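Local coordinates for protein Cyp101j2 (Sphingobium yanoikuyae, PDB 5KYO) that is a haem-containing cytochrome P450 monooxygenase, probably hydroxylating the monoterpene 1,8-cineole at its haem iron, at residues D90-V95 with V345-D350; E139-K144 with E239-R244. All coordinates share one frame; numbering follows the deposited sequence.

Contact 1. Residues D90-V95 with V345-D350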
ATOM      1  N   ASP A  90       7.482  -3.903  17.865  1.00 42.34           N
ATOM      2  CA  ASP A  90       6.574  -3.365  18.873  1.00 37.84           C
ATOM      3  C   ASP A  90       6.549  -1.840  18.828  1.00 30.96           C
ATOM      4  O   ASP A  90       5.500  -1.218  18.969  1.00 28.09           O
ATOM      5  CB  ASP A  90       6.974  -3.858  20.266  1.00 40.94           C
ATOM      6  CG  ASP A  90       6.753  -5.347  20.439  1.00 51.91           C
ATOM      7  OD1 ASP A  90       5.586  -5.761  20.600  1.00 58.34           O
ATOM      8  OD2 ASP A  90       7.743  -6.106  20.406  1.00 54.97           O
ATOM      9  N   LEU A  91       7.717  -1.252  18.608  1.00 37.53           N
ATOM     10  CA  LEU A  91       7.857   0.190  18.482  1.00 36.25           C
ATOM     11  C   LEU A  91       7.068   0.747  17.291  1.00 29.97           C
ATOM     12  O   LEU A  91       6.269   1.677  17.432  1.00 23.90           O
ATOM     13  CB  LEU A  91       9.331   0.542  18.343  1.00 23.61           C
ATOM     14  CG  LEU A  91       9.619   2.035  18.456  1.00 42.20           C
ATOM     15  CD1 LEU A  91       9.175   2.562  19.812  1.00 49.10           C
ATOM     16  CD2 LEU A  91      11.085   2.303  18.211  1.00 37.49           C
ATOM     17  N   ALA A  92       7.310   0.170  16.119  1.00 28.33           N
ATOM     18  CA  ALA A  92       6.607   0.549  14.891  1.00 27.91           C
ATOM     19  C   ALA A  92       5.087   0.529  15.058  1.00 26.81           C
ATOM     20  O   ALA A  92       4.390   1.468  14.655  1.00 29.68           O
ATOM     21  CB  ALA A  92       7.032  -0.377  13.752  1.00 20.12           C
ATOM     22  N   GLU A  93       4.569  -0.530  15.670  1.00 26.29           N
ATOM     23  CA  GLU A  93       3.122  -0.665  15.850  1.00 26.68           C
ATOM     24  C   GLU A  93       2.567   0.354  16.830  1.00 28.66           C
ATOM     25  O   GLU A  93       1.407   0.771  16.715  1.00 28.59           O
ATOM     26  CB  GLU A  93       2.752  -2.072  16.314  1.00 30.85           C
ATOM     27  CG  GLU A  93       2.966  -3.146  15.248  1.00 37.72           C
ATOM     28  CD  GLU A  93       2.356  -4.483  15.628  1.00 39.59           C
ATOM     29  OE1 GLU A  93       2.277  -4.785  16.839  1.00 42.26           O
ATOM     30  OE2 GLU A  93       1.940  -5.229  14.715  1.00 37.22           O
ATOM     31  N   THR A  94       3.393   0.736  17.800  1.00 27.22           N
ATOM     32  CA  THR A  94       3.034   1.781  18.759  1.00 28.81           C
ATOM     33  C   THR A  94       2.907   3.140  18.076  1.00 25.93           C
ATOM     34  O   THR A  94       1.904   3.816  18.237  1.00 27.39           O
ATOM     35  CB  THR A  94       4.070   1.882  19.905  1.00 28.30           C
ATOM     36  OG1 THR A  94       3.956   0.738  20.762  1.00 25.58           O
ATOM     37  CG2 THR A  94       3.843   3.147  20.728  1.00 26.57           C
ATOM     38  N   VAL A  95       3.921   3.540  17.312  1.00 25.47           N
ATOM     39  CA  VAL A  95       3.843   4.805  16.577  1.00 26.26           C
ATOM     40  C   VAL A  95       2.675   4.750  15.605  1.00 27.75           C
ATOM     41  O   VAL A  95       1.916   5.723  15.464  1.00 25.75           O
ATOM     42  CB  VAL A  95       5.154   5.118  15.816  1.00 26.90           C
ATOM     43  CG1 VAL A  95       5.019   6.401  15.009  1.00 29.31           C
ATOM     44  CG2 VAL A  95       6.296   5.250  16.795  1.00 27.61           C
ATOM     45  N   VAL A 345       7.150  -2.650   7.268  1.00 18.66           N
ATOM     46  CA  VAL A 345       8.236  -3.568   6.910  1.00 15.88           C
ATOM     47  C   VAL A 345       8.983  -4.106   8.126  1.00 21.72           C
ATOM     48  O   VAL A 345       9.284  -5.300   8.192  1.00 24.62           O
ATOM     49  CB  VAL A 345       9.271  -2.886   5.974  1.00 29.74           C
ATOM     50  CG1 VAL A 345      10.389  -3.863   5.591  1.00 22.02           C
ATOM     51  CG2 VAL A 345       8.583  -2.334   4.739  1.00 32.40           C
ATOM     52  N   VAL A 346       9.255  -3.239   9.100  1.00 20.35           N
ATOM     53  CA  VAL A 346      10.067  -3.637  10.253  1.00 25.00           C
ATOM     54  C   VAL A 346       9.271  -4.482  11.243  1.00 25.60           C
ATOM     55  O   VAL A 346       9.842  -5.076  12.156  1.00 32.40           O
ATOM     56  CB  VAL A 346      10.676  -2.409  10.970  1.00 24.69           C
ATOM     57  CG1 VAL A 346      11.369  -1.525   9.953  1.00 18.59           C
ATOM     58  CG2 VAL A 346       9.620  -1.624  11.700  1.00 24.01           C
ATOM     59  N   VAL A 347       7.965  -4.578  11.031  1.00 20.46           N
ATOM     60  CA  VAL A 347       7.106  -5.366  11.909  1.00 21.67           C
ATOM     61  C   VAL A 347       7.254  -6.874  11.646  1.00 28.65           C
ATOM     62  O   VAL A 347       7.785  -7.603  12.492  1.00 28.57           O
ATOM     63  CB  VAL A 347       5.620  -4.943  11.765  1.00 30.53           C
ATOM     64  CG1 VAL A 347       4.715  -5.891  12.527  1.00 20.79           C
ATOM     65  CG2 VAL A 347       5.441  -3.521  12.264  1.00 31.15           C
ATOM     66  N   ALA A 348       6.828  -7.342  10.476  1.00 21.52           N
ATOM     67  CA  ALA A 348       6.882  -8.779  10.188  1.00 14.75           C
ATOM     68  C   ALA A 348       8.303  -9.285   9.970  1.00 26.73           C
ATOM     69  O   ALA A 348       8.547 -10.485  10.062  1.00 36.65           O
ATOM     70  CB  ALA A 348       6.017  -9.116   8.958  1.00 22.70           C
ATOM     71  N   MET A 349       9.249  -8.391   9.692  1.00 24.46           N
ATOM     72  CA  MET A 349      10.625  -8.834   9.448  1.00 23.01           C
ATOM     73  C   MET A 349      11.474  -8.891  10.707  1.00 25.59           C
ATOM     74  O   MET A 349      12.629  -9.335  10.656  1.00 29.99           O
ATOM     75  CB  MET A 349      11.303  -7.935   8.420  1.00 21.78           C
ATOM     76  CG  MET A 349      10.677  -8.007   7.047  1.00 22.31           C
ATOM     77  SD  MET A 349      10.874  -9.627   6.286  1.00 26.68           S
ATOM     78  CE  MET A 349       9.227 -10.279   6.420  1.00 20.80           C
ATOM     79  N   ASP A 350      10.911  -8.448  11.827  1.00 23.44           N
ATOM     80  CA  ASP A 350      11.619  -8.489  13.112  1.00 35.25           C
ATOM     81  C   ASP A 350      11.709  -9.926  13.635  1.00 32.11           C
ATOM     82  O   ASP A 350      10.696 -10.519  14.020  1.00 31.27           O
ATOM     83  CB  ASP A 350      10.917  -7.588  14.137  1.00 35.20           C
ATOM     84  CG  ASP A 350      11.777  -7.301  15.372  1.00 31.21           C
ATOM     85  OD1 ASP A 350      12.648  -8.124  15.714  1.00 33.70           O
ATOM     86  OD2 ASP A 350      11.573  -6.247  16.010  1.00 30.98           O
TER

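Contact 2. Residues E139-K144 with E239-R244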
ATOM      1  N   GLU A 139     -17.087   0.289   6.066  0.50 27.79           N
ATOM      2  CA  GLU A 139     -18.337  -0.383   5.700  0.50 26.47           C
ATOM      3  C   GLU A 139     -18.557  -0.415   4.185  0.50 22.24           C
ATOM      4  O   GLU A 139     -19.081  -1.396   3.653  0.50 22.59           O
ATOM      5  CB  GLU A 139     -19.539   0.271   6.393  0.50 33.16           C
ATOM      6  CG  GLU A 139     -19.981   1.615   5.828  0.50 33.62           C
ATOM      7  CD  GLU A 139     -21.268   2.106   6.459  0.50 24.31           C
ATOM      8  OE1 GLU A 139     -22.315   2.072   5.775  0.50 21.24           O
ATOM      9  OE2 GLU A 139     -21.235   2.508   7.640  0.50 22.35           O
ATOM     10  N   ASN A 140     -18.159   0.646   3.489  1.00 19.46           N
ATOM     11  CA  ASN A 140     -18.395   0.739   2.052  1.00 19.02           C
ATOM     12  C   ASN A 140     -17.445  -0.090   1.187  1.00 20.35           C
ATOM     13  O   ASN A 140     -17.721  -0.308   0.013  1.00 21.91           O
ATOM     14  CB  ASN A 140     -18.343   2.192   1.621  1.00 24.92           C
ATOM     15  CG  ASN A 140     -19.641   2.917   1.924  1.00 27.67           C
ATOM     16  OD1 ASN A 140     -20.717   2.442   1.560  1.00 25.64           O
ATOM     17  ND2 ASN A 140     -19.553   4.032   2.639  1.00 30.14           N
ATOM     18  N   LEU A 141     -16.328  -0.524   1.768  1.00 17.38           N
ATOM     19  CA  LEU A 141     -15.355  -1.385   1.084  1.00 16.83           C
ATOM     20  C   LEU A 141     -15.440  -2.794   1.664  1.00 21.15           C
ATOM     21  O   LEU A 141     -14.539  -3.608   1.474  1.00 24.72           O
ATOM     22  CB  LEU A 141     -13.926  -0.827   1.230  1.00 18.52           C
ATOM     23  CG  LEU A 141     -13.683   0.501   0.495  1.00 18.99           C
ATOM     24  CD1 LEU A 141     -12.290   1.044   0.755  1.00 24.26           C
ATOM     25  CD2 LEU A 141     -13.903   0.311  -0.990  1.00 19.00           C
ATOM     26  N   GLY A 142     -16.519  -3.068   2.391  1.00 19.50           N
ATOM     27  CA  GLY A 142     -16.684  -4.352   3.051  1.00 17.10           C
ATOM     28  C   GLY A 142     -17.038  -5.461   2.081  1.00 22.67           C
ATOM     29  O   GLY A 142     -17.356  -5.190   0.925  1.00 20.36           O
ATOM     30  N   PRO A 143     -16.998  -6.723   2.553  1.00 20.44           N
ATOM     31  CA  PRO A 143     -17.346  -7.888   1.729  1.00 27.14           C
ATOM     32  C   PRO A 143     -18.699  -7.776   1.030  1.00 31.32           C
ATOM     33  O   PRO A 143     -18.789  -8.166  -0.135  1.00 36.17           O
ATOM     34  CB  PRO A 143     -17.359  -9.041   2.736  1.00 26.35           C
ATOM     35  CG  PRO A 143     -16.444  -8.619   3.793  1.00 24.07           C
ATOM     36  CD  PRO A 143     -16.588  -7.118   3.911  1.00 19.76           C
ATOM     37  N   LYS A 144     -19.726  -7.257   1.704  1.00 30.63           N
ATOM     38  CA  LYS A 144     -21.045  -7.205   1.084  1.00 29.09           C
ATOM     39  C   LYS A 144     -21.075  -6.259  -0.125  1.00 27.25           C
ATOM     40  O   LYS A 144     -21.327  -6.716  -1.234  1.00 24.36           O
ATOM     41  CB  LYS A 144     -22.130  -6.810   2.101  1.00 36.15           C
ATOM     42  CG  LYS A 144     -22.924  -7.982   2.643  1.00 41.33           C
ATOM     43  CD  LYS A 144     -24.305  -7.548   3.135  1.00 43.54           C
ATOM     44  CE  LYS A 144     -25.120  -8.750   3.594  1.00 47.73           C
ATOM     45  NZ  LYS A 144     -26.570  -8.425   3.790  1.00 51.57           N
ATOM     46  N   GLU A 239     -26.417   2.320  -6.692  1.00 26.39           N
ATOM     47  CA  GLU A 239     -25.950   1.393  -5.662  1.00 21.66           C
ATOM     48  C   GLU A 239     -24.432   1.441  -5.473  1.00 25.45           C
ATOM     49  O   GLU A 239     -23.892   0.744  -4.630  1.00 22.42           O
ATOM     50  CB  GLU A 239     -26.369  -0.044  -6.005  1.00 22.45           C
ATOM     51  N   ASP A 240     -23.768   2.276  -6.261  1.00 25.90           N
ATOM     52  CA  ASP A 240     -22.318   2.414  -6.249  1.00 21.88           C
ATOM     53  C   ASP A 240     -21.818   3.099  -4.985  1.00 19.06           C
ATOM     54  O   ASP A 240     -22.608   3.605  -4.191  1.00 19.16           O
ATOM     55  CB  ASP A 240     -21.889   3.221  -7.463  1.00 19.08           C
ATOM     56  CG  ASP A 240     -22.504   4.609  -7.456  1.00 19.25           C
ATOM     57  OD1 ASP A 240     -23.660   4.753  -7.907  1.00 22.00           O
ATOM     58  OD2 ASP A 240     -21.841   5.537  -6.963  1.00 19.48           O
ATOM     59  N   MET A 241     -20.500   3.170  -4.822  1.00 14.43           N
ATOM     60  CA  MET A 241     -19.940   3.681  -3.575  1.00 19.76           C
ATOM     61  C   MET A 241     -20.157   5.191  -3.368  1.00 14.88           C
ATOM     62  O   MET A 241     -20.316   5.647  -2.232  1.00 16.80           O
ATOM     63  CB  MET A 241     -18.445   3.351  -3.491  1.00 17.95           C
ATOM     64  CG  MET A 241     -17.842   3.699  -2.139  1.00 16.55           C
ATOM     65  SD  MET A 241     -16.093   3.283  -2.036  1.00 27.50           S
ATOM     66  CE  MET A 241     -15.631   4.063  -0.493  1.00 43.37           C
ATOM     67  N   ILE A 242     -20.147   5.964  -4.443  1.00 16.74           N
ATOM     68  CA  ILE A 242     -20.469   7.391  -4.331  1.00 17.91           C
ATOM     69  C   ILE A 242     -21.904   7.602  -3.820  1.00 18.09           C
ATOM     70  O   ILE A 242     -22.142   8.394  -2.890  1.00 18.75           O
ATOM     71  CB  ILE A 242     -20.292   8.130  -5.681  1.00 20.36           C
ATOM     72  CG1 ILE A 242     -18.812   8.200  -6.046  1.00 18.35           C
ATOM     73  CG2 ILE A 242     -20.859   9.557  -5.585  1.00 17.06           C
ATOM     74  CD1 ILE A 242     -18.488   9.036  -7.276  1.00 18.85           C
ATOM     75  N   SER A 243     -22.857   6.892  -4.420  1.00 19.55           N
ATOM     76  CA  SER A 243     -24.243   6.975  -3.965  1.00 19.52           C
ATOM     77  C   SER A 243     -24.368   6.564  -2.495  1.00 21.26           C
ATOM     78  O   SER A 243     -25.134   7.167  -1.752  1.00 23.83           O
ATOM     79  CB  SER A 243     -25.157   6.106  -4.830  1.00 17.20           C
ATOM     80  OG  SER A 243     -25.183   6.562  -6.168  1.00 22.16           O
ATOM     81  N   ARG A 244     -23.600   5.558  -2.071  1.00 16.79           N
ATOM     82  CA  ARG A 244     -23.697   5.049  -0.705  1.00 14.65           C
ATOM     83  C   ARG A 244     -23.151   6.051   0.272  1.00 17.32           C
ATOM     84  O   ARG A 244     -23.707   6.255   1.356  1.00 22.83           O
ATOM     85  CB  ARG A 244     -22.952   3.709  -0.564  1.00 14.63           C
ATOM     86  CG  ARG A 244     -23.573   2.590  -1.380  1.00 19.51           C
ATOM     87  CD  ARG A 244     -23.049   1.217  -0.966  1.00 18.52           C
ATOM     88  NE  ARG A 244     -21.581   1.126  -0.980  1.00 24.72           N
ATOM     89  CZ  ARG A 244     -20.871   0.654  -2.004  1.00 21.96           C
ATOM     90  NH1 ARG A 244     -21.482   0.245  -3.110  1.00 19.91           N
ATOM     91  NH2 ARG A 244     -19.549   0.601  -1.930  1.00 24.06           N
TER

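Contact 1. Residues D90-V95 with V345-D350
V347 sets one methyl, CG1, anti to the backbone N (chi1 172°) and the other, CG2, anti to the carbonyl carbon. This turns CG1 to the E93 carboxylate, and CG2 to A92 and E93 CG. V346 takes a different rotamer (chi1 -51°). Its CG2 sits between the backbone N and the carbonyl carbon and points at A92. A92 CB therefore meets two valine methyls, with V346 CG2 at 3.5 Å and V347 CG2 at 3.8 Å. The small A92 is consistent with this close approach, A92 CA lying 6.6 Å from V347 CA. E93 crosses V347 at about a right angle. Its extended chain passes V347 CG2 at 3.9 Å from E93 CG. Farther out, E93 OE2 lies 3.6 Å from V347 CG1, an apolar neighbour. That oxygen takes its hydrogen bond from S370 OG. Cutting V347 back to alanine removes both methyls, which would probably open a gap beside A92 and take away the apolar surface against E93 CG. D350 accepts from S89 N, so the chain after helix 344-348 is also tied to the start of helix 89-97. V347 also touches M96 on helix 89-97. Helix 59-69 packs on helix 344-348, with W63 and M67 against V346. V95 packs on V340 and A342 of strand 339-343, which runs straight into helix 344-348. The contact thus joins two helices beside the mixed sheet of the P450 fold.

Contact 2. Residues E139-K144 with E239-R244
Helix 131-140 finishes at N140, L141 is the first residue to leave helical geometry, and N140 CA comes within 6.5 Å of M241 CA in the first turn of helix 241-246. R244 and N140 carry the polar part. Their side chains run past each other in opposite directions, with amide and guanidinium planes 36° apart. R244 NE gives a fairly straight bond (159°) to N140 OD1 at 3.0 Å. The oxygen lies in the guanidinium plane, but NE is tilted from the amide plane. R244 NH2 also reaches the backbone oxygen N140 O at 2.8 Å, a weak bond of bent geometry. The arginine thus grips the side chain of N140 and, more weakly, its backbone oxygen. A bend at chi3 (-53°) folds the guanidinium back over its own helix start. There M241 CA lies 3.4 Å above the plane, over its centre, and R244 NH1 bonds E239 O at 2.9 Å. The positive group next to the last helical carbonyl is likely to suit the negative end of helix 131-140. M241 makes the apolar part. Its fully extended chain brings SD to 3.8 Å from L141 CD2, while CE rests 3.9 Å from N140 CB. D240 is the N-cap of helix 241-246, accepting S243 N at OD2 and S243 OG at OD1, both from above the carboxylate plane. R233 of helix 215-235 pairs with this aspartate in a salt bridge. The side chain of L141 comes about 4 Å from the haem. The whole is a helix C-terminus joined to a capped helix N-terminus beside the haem pocket of the cytochrome P450 fold.

Overall arrangement
The two contacts lie on different parts of the single chain. Their centres are 31 Å apart, their nearest atoms are about 21 Å apart, and they do not touch. Contact 2 is nested along the chain inside the loop closed by contact 1: 90-95 comes first, then 139-144, 239-244 and 345-350. They share no helix. Contact 1 packs helix 89-97 on helix 344-348, and the side chain of V347 is about 10 Å from the haem. Contact 2 joins helices 131-140 and 241-246, with L141 at the haem pocket. Chain-distant segments are thus brought together at two separate places, one by the mixed sheet and one in the helical part next to the haem.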